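Local coordinates for protein threonine phosphate decarboxylase-like enzyme (Sulfurospirillum multivorans, PDB 6OUX) that decarboxylates L-serine O-phosphate to ethanolamine O-phosphate with the help of pyridoxal phosphate, supplying the linker precursor for norcobamide biosynthesis, at residues S241-L253 against C282-Y295. Numbering follows the deposited sequence.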
ATOM      1  N   SER A 241      -0.626   9.176  11.059  1.00 17.10           N
ATOM      2  CA  SER A 241      -1.082   9.271   9.716  1.00 19.44           C
ATOM      3  C   SER A 241      -0.466  10.503   9.087  1.00 20.47           C
ATOM      4  O   SER A 241      -0.235  11.500   9.747  1.00 20.77           O
ATOM      5  CB  SER A 241      -2.597   9.303   9.674  1.00 20.63           C
ATOM      6  OG  SER A 241      -3.020   9.638   8.362  1.00 22.48           O
ATOM      7  N   LEU A 242      -0.127  10.409   7.821  1.00 21.49           N
ATOM      8  CA  LEU A 242       0.106  11.628   7.022  1.00 25.47           C
ATOM      9  C   LEU A 242      -1.073  12.005   6.119  1.00 27.93           C
ATOM     10  O   LEU A 242      -1.022  13.060   5.492  1.00 35.56           O
ATOM     11  CB  LEU A 242       1.376  11.495   6.193  1.00 26.00           C
ATOM     12  CG  LEU A 242       2.659  11.362   6.999  1.00 29.32           C
ATOM     13  CD1 LEU A 242       3.796  10.944   6.068  1.00 30.80           C
ATOM     14  CD2 LEU A 242       2.988  12.683   7.695  1.00 29.16           C
ATOM     15  N   SER A 243      -2.148  11.222   6.137  1.00 28.48           N
ATOM     16  CA  SER A 243      -3.320  11.409   5.255  1.00 32.32           C
ATOM     17  C   SER A 243      -4.488  12.228   5.872  1.00 39.93           C
ATOM     18  O   SER A 243      -5.177  13.005   5.201  1.00 48.51           O
ATOM     19  CB  SER A 243      -3.725  10.005   4.712  1.00 31.69           C
ATOM     20  OG  SER A 243      -2.557   9.378   4.039  1.00 29.29           O
ATOM     21  N   LYS A 244      -4.672  12.151   7.168  1.00 42.40           N
ATOM     22  CA  LYS A 244      -5.796  12.857   7.761  1.00 46.33           C
ATOM     23  C   LYS A 244      -5.547  14.324   8.135  1.00 46.75           C
ATOM     24  O   LYS A 244      -6.485  15.021   8.580  1.00 45.59           O
ATOM     25  CB  LYS A 244      -6.308  12.072   8.953  1.00 48.69           C
ATOM     26  CG  LYS A 244      -6.792  10.696   8.519  1.00 54.59           C
ATOM     27  CD  LYS A 244      -6.922   9.745   9.685  1.00 57.48           C
ATOM     28  CE  LYS A 244      -7.087   8.330   9.168  1.00 58.59           C
ATOM     29  NZ  LYS A 244      -7.827   7.524  10.176  1.00 68.48           N
ATOM     30  N   ASP A 245      -4.305  14.790   7.974  1.00 41.99           N
ATOM     31  CA  ASP A 245      -3.970  16.196   8.240  1.00 35.93           C
ATOM     32  C   ASP A 245      -3.419  16.864   6.976  1.00 39.88           C
ATOM     33  O   ASP A 245      -4.009  17.830   6.481  1.00 33.90           O
ATOM     34  CB  ASP A 245      -3.088  16.359   9.506  1.00 37.24           C
ATOM     35  CG  ASP A 245      -1.784  15.543   9.479  1.00 35.30           C
ATOM     36  OD1 ASP A 245      -1.444  14.876   8.483  1.00 35.67           O
ATOM     37  OD2 ASP A 245      -1.078  15.567  10.494  1.00 34.13           O
ATOM     38  N   PHE A 246      -2.321  16.348   6.419  1.00 45.70           N
ATOM     39  CA  PHE A 246      -1.831  16.852   5.109  1.00 52.49           C
ATOM     40  C   PHE A 246      -2.837  16.500   3.998  1.00 57.16           C
ATOM     41  O   PHE A 246      -2.680  16.960   2.876  1.00 50.40           O
ATOM     42  CB  PHE A 246      -0.431  16.345   4.758  1.00 51.70           C
ATOM     43  CG  PHE A 246       0.647  16.767   5.737  1.00 54.67           C
ATOM     44  CD1 PHE A 246       1.251  18.026   5.642  1.00 54.31           C
ATOM     45  CD2 PHE A 246       1.078  15.905   6.754  1.00 50.03           C
ATOM     46  CE1 PHE A 246       2.247  18.407   6.541  1.00 50.94           C
ATOM     47  CE2 PHE A 246       2.075  16.283   7.638  1.00 49.49           C
ATOM     48  CZ  PHE A 246       2.660  17.534   7.536  1.00 50.13           C
ATOM     49  N   GLY A 247      -3.839  15.667   4.342  1.00 59.78           N
ATOM     50  CA  GLY A 247      -5.150  15.652   3.690  1.00 55.58           C
ATOM     51  C   GLY A 247      -5.011  15.297   2.252  1.00 56.01           C
ATOM     52  O   GLY A 247      -4.679  16.163   1.457  1.00 68.64           O
ATOM     53  N   ILE A 248      -5.298  14.049   1.909  1.00 54.07           N
ATOM     54  CA  ILE A 248      -4.963  13.507   0.592  1.00 48.91           C
ATOM     55  C   ILE A 248      -5.482  12.089   0.551  1.00 46.90           C
ATOM     56  O   ILE A 248      -4.731  11.141   0.751  1.00 38.67           O
ATOM     57  CB  ILE A 248      -3.435  13.527   0.329  1.00 40.11           C
ATOM     58  CG1 ILE A 248      -2.955  14.950   0.106  1.00 39.78           C
ATOM     59  CG2 ILE A 248      -3.088  12.758  -0.936  1.00 39.88           C
ATOM     60  CD1 ILE A 248      -1.451  15.073   0.214  1.00 41.94           C
ATOM     61  N   ALA A 249      -6.774  11.990   0.259  1.00 51.53           N
ATOM     62  CA  ALA A 249      -7.561  10.764   0.403  1.00 55.36           C
ATOM     63  C   ALA A 249      -6.956   9.539  -0.266  1.00 51.48           C
ATOM     64  O   ALA A 249      -6.660   8.552   0.410  1.00 50.82           O
ATOM     65  CB  ALA A 249      -8.981  10.997  -0.134  1.00 61.71           C
ATOM     66  N   GLY A 250      -6.766   9.625  -1.584  1.00 47.81           N
ATOM     67  CA  GLY A 250      -6.357   8.483  -2.395  1.00 43.10           C
ATOM     68  C   GLY A 250      -4.885   8.129  -2.371  1.00 40.10           C
ATOM     69  O   GLY A 250      -4.453   7.278  -3.189  1.00 38.66           O
ATOM     70  N   VAL A 251      -4.108   8.814  -1.503  1.00 34.21           N
ATOM     71  CA  VAL A 251      -2.676   8.427  -1.212  1.00 32.64           C
ATOM     72  C   VAL A 251      -2.532   8.130   0.279  1.00 29.73           C
ATOM     73  O   VAL A 251      -2.822   8.965   1.112  1.00 37.33           O
ATOM     74  CB  VAL A 251      -1.598   9.382  -1.813  1.00 33.32           C
ATOM     75  CG1 VAL A 251      -2.236  10.479  -2.651  1.00 34.82           C
ATOM     76  CG2 VAL A 251      -0.586   9.923  -0.801  1.00 34.37           C
ATOM     77  N   ARG A 252      -2.118   6.921   0.584  1.00 29.25           N
ATOM     78  CA  ARG A 252      -2.171   6.391   1.954  1.00 30.81           C
ATOM     79  C   ARG A 252      -0.787   6.298   2.540  1.00 22.99           C
ATOM     80  O   ARG A 252       0.013   5.477   2.121  1.00 21.58           O
ATOM     81  CB  ARG A 252      -2.842   5.013   1.985  1.00 35.99           C
ATOM     82  CG  ARG A 252      -4.316   5.026   1.566  1.00 42.79           C
ATOM     83  CD  ARG A 252      -5.139   3.936   2.257  1.00 48.29           C
ATOM     84  NE  ARG A 252      -4.396   2.676   2.377  1.00 52.70           N
ATOM     85  CZ  ARG A 252      -4.619   1.736   3.301  1.00 56.47           C
ATOM     86  NH1 ARG A 252      -5.583   1.882   4.219  1.00 58.22           N
ATOM     87  NH2 ARG A 252      -3.878   0.631   3.307  1.00 51.32           N
ATOM     88  N   LEU A 253      -0.509   7.153   3.521  1.00 22.47           N
ATOM     89  CA  LEU A 253       0.815   7.261   4.124  1.00 19.68           C
ATOM     90  C   LEU A 253       0.763   7.479   5.608  1.00 17.63           C
ATOM     91  O   LEU A 253      -0.006   8.273   6.086  1.00 15.89           O
ATOM     92  CB  LEU A 253       1.537   8.482   3.604  1.00 22.02           C
ATOM     93  CG  LEU A 253       1.933   8.483   2.154  1.00 24.67           C
ATOM     94  CD1 LEU A 253       2.379   9.883   1.786  1.00 24.30           C
ATOM     95  CD2 LEU A 253       3.025   7.471   1.904  1.00 24.59           C
ATOM     96  N   CYS A 282       4.357  13.146  -2.521  1.00 17.15           N
ATOM     97  CA  CYS A 282       3.680  13.830  -1.412  1.00 19.61           C
ATOM     98  C   CYS A 282       4.548  13.826  -0.176  1.00 18.39           C
ATOM     99  O   CYS A 282       4.641  14.821   0.535  1.00 16.91           O
ATOM    100  CB  CYS A 282       2.345  13.157  -1.095  1.00 18.62           C
ATOM    101  SG  CYS A 282       1.022  13.539  -2.264  1.00 21.00           S
ATOM    102  N   LEU A 283       5.207  12.713   0.049  1.00 19.39           N
ATOM    103  CA  LEU A 283       6.092  12.599   1.192  1.00 22.69           C
ATOM    104  C   LEU A 283       7.214  13.651   1.142  1.00 21.66           C
ATOM    105  O   LEU A 283       7.523  14.316   2.184  1.00 17.87           O
ATOM    106  CB  LEU A 283       6.708  11.212   1.279  1.00 26.24           C
ATOM    107  CG  LEU A 283       7.250  10.932   2.663  1.00 30.60           C
ATOM    108  CD1 LEU A 283       6.091  10.406   3.492  1.00 32.83           C
ATOM    109  CD2 LEU A 283       8.403   9.930   2.640  1.00 35.36           C
ATOM    110  N   ARG A 284       7.802  13.798  -0.048  1.00 19.40           N
ATOM    111  CA  ARG A 284       8.893  14.752  -0.244  1.00 19.97           C
ATOM    112  C   ARG A 284       8.392  16.184  -0.229  1.00 20.19           C
ATOM    113  O   ARG A 284       9.114  17.087   0.203  1.00 21.97           O
ATOM    114  CB  ARG A 284       9.620  14.506  -1.525  1.00 20.81           C
ATOM    115  CG  ARG A 284      10.381  13.198  -1.572  1.00 21.73           C
ATOM    116  CD  ARG A 284      11.060  13.043  -2.943  1.00 22.14           C
ATOM    117  NE  ARG A 284      11.774  11.792  -2.967  1.00 23.48           N
ATOM    118  CZ  ARG A 284      12.997  11.602  -2.476  1.00 26.26           C
ATOM    119  NH1 ARG A 284      13.728  12.613  -1.991  1.00 25.10           N
ATOM    120  NH2 ARG A 284      13.504  10.383  -2.513  1.00 27.31           N
ATOM    121  N   LEU A 285       7.164  16.392  -0.657  1.00 18.50           N
ATOM    122  CA  LEU A 285       6.542  17.675  -0.510  1.00 20.67           C
ATOM    123  C   LEU A 285       6.405  18.063   0.956  1.00 21.80           C
ATOM    124  O   LEU A 285       6.811  19.144   1.381  1.00 20.67           O
ATOM    125  CB  LEU A 285       5.172  17.640  -1.192  1.00 20.65           C
ATOM    126  CG  LEU A 285       4.451  18.971  -1.229  1.00 21.47           C
ATOM    127  CD1 LEU A 285       5.170  19.951  -2.167  1.00 20.50           C
ATOM    128  CD2 LEU A 285       3.049  18.667  -1.674  1.00 20.33           C
ATOM    129  N   PHE A 286       5.859  17.139   1.736  1.00 25.18           N
ATOM    130  CA  PHE A 286       5.424  17.385   3.122  1.00 25.23           C
ATOM    131  C   PHE A 286       6.548  17.795   4.030  1.00 26.17           C
ATOM    132  O   PHE A 286       6.272  18.356   5.083  1.00 29.33           O
ATOM    133  CB  PHE A 286       4.752  16.138   3.717  1.00 24.71           C
ATOM    134  CG  PHE A 286       3.448  15.763   3.084  1.00 23.34           C
ATOM    135  CD1 PHE A 286       2.751  16.615   2.233  1.00 25.54           C
ATOM    136  CD2 PHE A 286       2.907  14.493   3.334  1.00 25.22           C
ATOM    137  CE1 PHE A 286       1.546  16.200   1.658  1.00 26.53           C
ATOM    138  CE2 PHE A 286       1.724  14.081   2.759  1.00 23.93           C
ATOM    139  CZ  PHE A 286       1.030  14.941   1.950  1.00 27.74           C
ATOM    140  N   VAL A 287       7.797  17.600   3.603  1.00 28.75           N
ATOM    141  CA  VAL A 287       8.963  18.042   4.396  1.00 28.50           C
ATOM    142  C   VAL A 287       9.748  19.214   3.829  1.00 27.54           C
ATOM    143  O   VAL A 287      10.729  19.687   4.438  1.00 29.40           O
ATOM    144  CB  VAL A 287       9.846  16.817   4.787  1.00 35.90           C
ATOM    145  CG1 VAL A 287       8.975  15.755   5.459  1.00 37.51           C
ATOM    146  CG2 VAL A 287      10.570  16.206   3.599  1.00 35.47           C
ATOM    147  N   ARG A 288       9.308  19.771   2.705  1.00 25.80           N
ATOM    148  CA  ARG A 288       9.939  20.988   2.200  1.00 24.80           C
ATOM    149  C   ARG A 288       9.552  22.159   3.082  1.00 27.91           C
ATOM    150  O   ARG A 288       8.399  22.317   3.441  1.00 26.56           O
ATOM    151  CB  ARG A 288       9.539  21.279   0.771  1.00 27.25           C
ATOM    152  CG  ARG A 288      10.613  20.937  -0.246  1.00 30.40           C
ATOM    153  CD  ARG A 288       9.980  20.484  -1.510  1.00 31.42           C
ATOM    154  NE  ARG A 288       9.213  21.537  -2.112  1.00 32.51           N
ATOM    155  CZ  ARG A 288       8.450  21.389  -3.187  1.00 34.63           C
ATOM    156  NH1 ARG A 288       8.283  20.208  -3.750  1.00 35.82           N
ATOM    157  NH2 ARG A 288       7.825  22.436  -3.684  1.00 33.51           N
ATOM    158  N   GLU A 289      10.541  22.975   3.429  1.00 29.20           N
ATOM    159  CA  GLU A 289      10.367  24.261   4.109  1.00 33.18           C
ATOM    160  C   GLU A 289       9.273  25.170   3.540  1.00 28.34           C
ATOM    161  O   GLU A 289       8.475  25.743   4.294  1.00 23.49           O
ATOM    162  CB  GLU A 289      11.722  25.021   4.090  1.00 37.43           C
ATOM    163  CG  GLU A 289      11.688  26.444   4.640  1.00 46.56           C
ATOM    164  CD  GLU A 289      11.377  27.506   3.587  1.00 52.36           C
ATOM    165  OE1 GLU A 289      12.064  27.525   2.530  1.00 57.96           O
ATOM    166  OE2 GLU A 289      10.455  28.332   3.824  1.00 51.43           O
ATOM    167  N   ASP A 290       9.318  25.400   2.237  1.00 23.65           N
ATOM    168  CA  ASP A 290       8.377  26.310   1.577  1.00 23.90           C
ATOM    169  C   ASP A 290       6.909  25.786   1.577  1.00 20.83           C
ATOM    170  O   ASP A 290       5.941  26.533   1.780  1.00 19.92           O
ATOM    171  CB  ASP A 290       8.834  26.601   0.143  1.00 25.42           C
ATOM    172  CG  ASP A 290       9.121  25.311  -0.695  1.00 28.16           C
ATOM    173  OD1 ASP A 290       9.878  24.412  -0.260  1.00 31.90           O
ATOM    174  OD2 ASP A 290       8.610  25.209  -1.824  1.00 31.17           O
ATOM    175  N   PHE A 291       6.744  24.489   1.334  1.00 18.19           N
ATOM    176  CA  PHE A 291       5.449  23.871   1.499  1.00 15.72           C
ATOM    177  C   PHE A 291       4.977  23.988   2.957  1.00 14.22           C
ATOM    178  O   PHE A 291       3.811  24.255   3.192  1.00 13.28           O
ATOM    179  CB  PHE A 291       5.479  22.396   1.084  1.00 16.23           C
ATOM    180  CG  PHE A 291       4.196  21.653   1.419  1.00 15.23           C
ATOM    181  CD1 PHE A 291       3.111  21.744   0.607  1.00 15.20           C
ATOM    182  CD2 PHE A 291       4.060  20.946   2.625  1.00 16.50           C
ATOM    183  CE1 PHE A 291       1.920  21.088   0.934  1.00 14.76           C
ATOM    184  CE2 PHE A 291       2.877  20.320   2.995  1.00 15.50           C
ATOM    185  CZ  PHE A 291       1.791  20.405   2.141  1.00 16.31           C
ATOM    186  N   LEU A 292       5.848  23.680   3.912  1.00 14.62           N
ATOM    187  CA  LEU A 292       5.456  23.663   5.329  1.00 15.83           C
ATOM    188  C   LEU A 292       4.974  25.013   5.824  1.00 14.62           C
ATOM    189  O   LEU A 292       4.100  25.086   6.668  1.00 12.30           O
ATOM    190  CB  LEU A 292       6.628  23.150   6.218  1.00 19.07           C
ATOM    191  CG  LEU A 292       6.685  21.623   6.237  1.00 21.31           C
ATOM    192  CD1 LEU A 292       8.031  21.058   6.741  1.00 27.11           C
ATOM    193  CD2 LEU A 292       5.469  21.039   7.003  1.00 22.58           C
ATOM    194  N   LYS A 293       5.553  26.108   5.266  1.00 14.15           N
ATOM    195  CA  LYS A 293       5.050  27.424   5.582  1.00 16.15           C
ATOM    196  C   LYS A 293       3.602  27.621   5.206  1.00 14.35           C
ATOM    197  O   LYS A 293       2.820  28.143   5.986  1.00 14.44           O
ATOM    198  CB  LYS A 293       5.905  28.505   4.928  1.00 21.71           C
ATOM    199  CG  LYS A 293       5.435  29.942   5.227  1.00 26.72           C
ATOM    200  CD  LYS A 293       6.440  31.028   4.749  1.00 32.17           C
ATOM    201  CE  LYS A 293       7.747  31.046   5.565  1.00 38.49           C
ATOM    202  NZ  LYS A 293       8.778  29.983   5.268  1.00 45.36           N
ATOM    203  N   ARG A 294       3.206  27.174   4.000  1.00 12.82           N
ATOM    204  CA  ARG A 294       1.856  27.302   3.592  1.00 12.65           C
ATOM    205  C   ARG A 294       0.966  26.288   4.343  1.00 11.30           C
ATOM    206  O   ARG A 294      -0.191  26.569   4.601  1.00 12.78           O
ATOM    207  CB  ARG A 294       1.749  27.108   2.082  1.00 13.49           C
ATOM    208  CG  ARG A 294       2.517  28.200   1.310  1.00 14.32           C
ATOM    209  CD  ARG A 294       2.251  28.167  -0.204  1.00 16.19           C
ATOM    210  NE  ARG A 294       3.353  28.832  -0.910  1.00 15.47           N
ATOM    211  CZ  ARG A 294       3.545  28.841  -2.241  1.00 17.42           C
ATOM    212  NH1 ARG A 294       2.745  28.186  -3.036  1.00 19.65           N
ATOM    213  NH2 ARG A 294       4.567  29.489  -2.766  1.00 18.25           N
ATOM    214  N   TYR A 295       1.498  25.112   4.606  1.00 11.24           N
ATOM    215  CA  TYR A 295       0.745  24.091   5.322  1.00 12.27           C
ATOM    216  C   TYR A 295       0.359  24.581   6.719  1.00 11.96           C
ATOM    217  O   TYR A 295      -0.733  24.281   7.231  1.00 12.31           O
ATOM    218  CB  TYR A 295       1.510  22.770   5.403  1.00 13.05           C
ATOM    219  CG  TYR A 295       0.831  21.838   6.393  1.00 15.28           C
ATOM    220  CD1 TYR A 295      -0.421  21.307   6.082  1.00 16.95           C
ATOM    221  CD2 TYR A 295       1.346  21.620   7.683  1.00 16.74           C
ATOM    222  CE1 TYR A 295      -1.118  20.508   6.958  1.00 17.75           C
ATOM    223  CE2 TYR A 295       0.665  20.796   8.588  1.00 17.73           C
ATOM    224  CZ  TYR A 295      -0.592  20.242   8.207  1.00 19.55           C
ATOM    225  OH  TYR A 295      -1.426  19.468   9.033  1.00 18.59           O
TER
HETATM  226  O   HOH W   1      -4.000  19.754   8.643  1.00 17.90           O
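F246, F286 and Y295 form an aromatic cluster that illustrates how one loop ring, held on both faces, can tie an irregular segment to two helices. On one face F286 lies in an offset stack, ring centroids 4.5 Å apart and planes inclined by only 15°. The shift brings F246 CB over the F286 ring as a CH-pi contact, 3.6 Å from the centroid. Over the opposite face of F246 lies Y295, its ring tilted by 32°; F246 CE1 sits above the centre of the tyrosine ring, 3.5 Å from Y295 CE2. With CG anti to the carbonyl carbon (chi1 -62°), F246 reaches into this slot, and L292 CD2 meets its ring at the edge. Y295 OH and D245 O share a water, at 2.6 Å and 2.9 Å respectively. A serine in place of Y295 would probably leave that face of F246 without its cover and the water without its phenolic partner. Beside the cluster, L242 CD1 packs tightly on L283 CD1, 3.5 Å away. The contact thus fastens the loop between antiparallel strands 236-241 and 254-257 of this fold-type I PLP enzyme to helices 277-286 and 289-314; helix 53-68 adjoins it, V59 touching I248 and Y62 meeting F291 edge-to-face.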